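Local coordinates for protein salt-tolerant glutaminase (Micrococcus luteus, PDB 3IF5) that probably hydrolyses L-glutamine to L-glutamate and ammonium, at residues A[11-16]-A[39-44]. Numbering follows the deposited sequence.
Sequences SLVTEL and FGIALA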
ATOM      1  N   SER A  11      16.068  -5.659  21.582  1.00 31.86           N
ATOM      2  CA  SER A  11      15.835  -4.477  22.401  1.00 37.91           C
ATOM      3  C   SER A  11      14.344  -4.248  22.575  1.00 39.55           C
ATOM      4  O   SER A  11      13.877  -3.982  23.686  1.00 42.13           O
ATOM      5  CB  SER A  11      16.463  -3.238  21.761  1.00 42.23           C
ATOM      6  OG  SER A  11      17.871  -3.353  21.713  1.00 47.45           O
ATOM      7  N   LEU A  12      13.596  -4.339  21.478  1.00 37.79           N
ATOM      8  CA  LEU A  12      12.150  -4.148  21.530  1.00 35.55           C
ATOM      9  C   LEU A  12      11.538  -5.117  22.525  1.00 30.28           C
ATOM     10  O   LEU A  12      10.647  -4.751  23.287  1.00 30.32           O
ATOM     11  CB  LEU A  12      11.515  -4.385  20.161  1.00 38.86           C
ATOM     12  CG  LEU A  12      11.145  -3.159  19.332  1.00 39.29           C
ATOM     13  CD1 LEU A  12      10.269  -3.607  18.179  1.00 39.85           C
ATOM     14  CD2 LEU A  12      10.404  -2.143  20.189  1.00 38.62           C
ATOM     15  N   VAL A  13      12.015  -6.358  22.500  1.00 25.75           N
ATOM     16  CA  VAL A  13      11.505  -7.375  23.400  1.00 28.13           C
ATOM     17  C   VAL A  13      11.711  -6.961  24.849  1.00 34.46           C
ATOM     18  O   VAL A  13      10.830  -7.170  25.691  1.00 37.57           O
ATOM     19  CB  VAL A  13      12.199  -8.725  23.160  1.00 26.08           C
ATOM     20  CG1 VAL A  13      11.824  -9.713  24.259  1.00 27.19           C
ATOM     21  CG2 VAL A  13      11.783  -9.273  21.808  1.00 25.84           C
ATOM     22  N   THR A  14      12.871  -6.369  25.130  1.00 34.20           N
ATOM     23  CA  THR A  14      13.205  -5.926  26.478  1.00 35.16           C
ATOM     24  C   THR A  14      12.443  -4.654  26.865  1.00 34.67           C
ATOM     25  O   THR A  14      11.985  -4.522  27.997  1.00 35.13           O
ATOM     26  CB  THR A  14      14.729  -5.667  26.603  1.00 35.59           C
ATOM     27  OG1 THR A  14      15.446  -6.859  26.268  1.00 35.59           O
ATOM     28  CG2 THR A  14      15.089  -5.249  28.026  1.00 29.59           C
ATOM     29  N   GLU A  15      12.314  -3.725  25.922  1.00 31.71           N
ATOM     30  CA  GLU A  15      11.608  -2.483  26.179  1.00 31.79           C
ATOM     31  C   GLU A  15      10.113  -2.726  26.349  1.00 33.97           C
ATOM     32  O   GLU A  15       9.545  -2.477  27.413  1.00 36.17           O
ATOM     33  CB  GLU A  15      11.829  -1.495  25.034  1.00 38.29           C
ATOM     34  CG  GLU A  15      11.258  -0.104  25.313  1.00 43.71           C
ATOM     35  CD  GLU A  15      11.397   0.846  24.133  1.00 46.55           C
ATOM     36  OE1 GLU A  15      12.272   0.607  23.270  1.00 44.69           O
ATOM     37  OE2 GLU A  15      10.638   1.840  24.075  1.00 50.21           O
ATOM     38  N   LEU A  16       9.479  -3.220  25.289  1.00 34.40           N
ATOM     39  CA  LEU A  16       8.050  -3.485  25.300  1.00 31.34           C
ATOM     40  C   LEU A  16       7.681  -4.595  26.278  1.00 31.27           C
ATOM     41  O   LEU A  16       6.568  -4.634  26.792  1.00 31.85           O
ATOM     42  CB  LEU A  16       7.574  -3.835  23.887  1.00 29.73           C
ATOM     43  CG  LEU A  16       7.927  -2.787  22.822  1.00 29.57           C
ATOM     44  CD1 LEU A  16       7.334  -3.198  21.484  1.00 28.01           C
ATOM     45  CD2 LEU A  16       7.402  -1.415  23.239  1.00 29.76           C
ATOM     46  N   PHE A  39       6.957 -13.587  24.823  1.00 31.67           N
ATOM     47  CA  PHE A  39       6.938 -12.510  23.840  1.00 30.22           C
ATOM     48  C   PHE A  39       8.026 -12.663  22.777  1.00 31.05           C
ATOM     49  O   PHE A  39       9.214 -12.564  23.078  1.00 35.44           O
ATOM     50  CB  PHE A  39       7.070 -11.168  24.573  1.00 25.30           C
ATOM     51  CG  PHE A  39       7.021  -9.960  23.674  1.00 26.62           C
ATOM     52  CD1 PHE A  39       6.258  -9.966  22.509  1.00 27.14           C
ATOM     53  CD2 PHE A  39       7.704  -8.797  24.020  1.00 26.50           C
ATOM     54  CE1 PHE A  39       6.176  -8.827  21.700  1.00 23.28           C
ATOM     55  CE2 PHE A  39       7.626  -7.660  23.222  1.00 29.01           C
ATOM     56  CZ  PHE A  39       6.856  -7.678  22.056  1.00 28.82           C
ATOM     57  N   GLY A  40       7.610 -12.904  21.535  1.00 28.09           N
ATOM     58  CA  GLY A  40       8.559 -13.067  20.446  1.00 27.86           C
ATOM     59  C   GLY A  40       8.249 -12.264  19.189  1.00 28.22           C
ATOM     60  O   GLY A  40       7.096 -11.913  18.929  1.00 26.61           O
ATOM     61  N   ILE A  41       9.289 -11.970  18.412  1.00 29.80           N
ATOM     62  CA  ILE A  41       9.156 -11.207  17.171  1.00 27.03           C
ATOM     63  C   ILE A  41      10.032 -11.836  16.102  1.00 28.20           C
ATOM     64  O   ILE A  41      11.107 -12.346  16.398  1.00 28.46           O
ATOM     65  CB  ILE A  41       9.634  -9.753  17.327  1.00 28.42           C
ATOM     66  CG1 ILE A  41       8.963  -9.090  18.523  1.00 36.92           C
ATOM     67  CG2 ILE A  41       9.296  -8.971  16.064  1.00 27.86           C
ATOM     68  CD1 ILE A  41       9.294  -7.596  18.666  1.00 41.24           C
ATOM     69  N   ALA A  42       9.584 -11.784  14.855  1.00 29.99           N
ATOM     70  CA  ALA A  42      10.357 -12.347  13.759  1.00 26.24           C
ATOM     71  C   ALA A  42      10.073 -11.592  12.475  1.00 27.08           C
ATOM     72  O   ALA A  42       8.915 -11.289  12.170  1.00 27.22           O
ATOM     73  CB  ALA A  42      10.025 -13.830  13.582  1.00 22.59           C
ATOM     74  N   LEU A  43      11.137 -11.272  11.738  1.00 24.76           N
ATOM     75  CA  LEU A  43      11.019 -10.574  10.467  1.00 24.99           C
ATOM     76  C   LEU A  43      11.658 -11.431   9.389  1.00 24.12           C
ATOM     77  O   LEU A  43      12.802 -11.855   9.526  1.00 26.26           O
ATOM     78  CB  LEU A  43      11.752  -9.233  10.498  1.00 32.93           C
ATOM     79  CG  LEU A  43      11.454  -8.221  11.603  1.00 42.56           C
ATOM     80  CD1 LEU A  43      12.099  -6.896  11.208  1.00 45.94           C
ATOM     81  CD2 LEU A  43       9.957  -8.045  11.790  1.00 43.72           C
ATOM     82  N   ALA A  44      10.926 -11.685   8.313  1.00 21.63           N
ATOM     83  CA  ALA A  44      11.477 -12.478   7.220  1.00 21.96           C
ATOM     84  C   ALA A  44      11.655 -11.585   5.999  1.00 25.86           C
ATOM     85  O   ALA A  44      10.741 -10.848   5.618  1.00 26.77           O
ATOM     86  CB  ALA A  44      10.553 -13.656   6.901  1.00 18.10           C
TER
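L12, V13 and L16 of helix 4-16 pack against F39, just before strand 40-44, and I41 within it, in a helix-on-sheet layer of the glutaminase domain. The strand lies within a five-stranded antiparallel sheet of the beta-lactamase type, between strands 50-54 and 273-278, and the helix rests on one face of it. The side-chain contacts are apolar, and no hydrogen bond crosses between helix and strand. Within the sheet, the backbone of G40 pairs with F278 and that of I41 with A53.

The aromatic part centres on F39, whose broad ring suits a place beside a helical turn. A chi1 of -178° sets the ring opposite its own backbone N, on the side of its carbonyl carbon, and it sits obliquely by the turn from L12 to L16. Its CE2 comes within 3.9 Å of L16 CB and within the same distance of V13 CA, so main-chain atoms as well as side chains receive it. V13 CG1 stands 4.2 Å from F39 CD2; this short beta-branched side chain is compact enough to sit beside the ring, consistent with the ring's close approach to V13 CA.

The aliphatic part belongs to I41, two residues on in the extended chain, its side chain also directed at the helix. V13 serves both residues, since its other methyl, CG2, lies 4.3 Å from I41 CG1. Leucine at 12 and 16 and isoleucine at 41 suit this buried layer, their branched apolar side chains filling it between helix and sheet.

Helix 289-302 completes the layer, with R290 touching F39 and A294 touching I41. Its R297 meets L12 and also forms a salt bridge with E15 OE2, tying helix 4-16 to the same neighbour. L12 and I41 cross at about a right angle, the leucine methyl CD1 meeting the isoleucine end carbon CD1 at 4.1 Å.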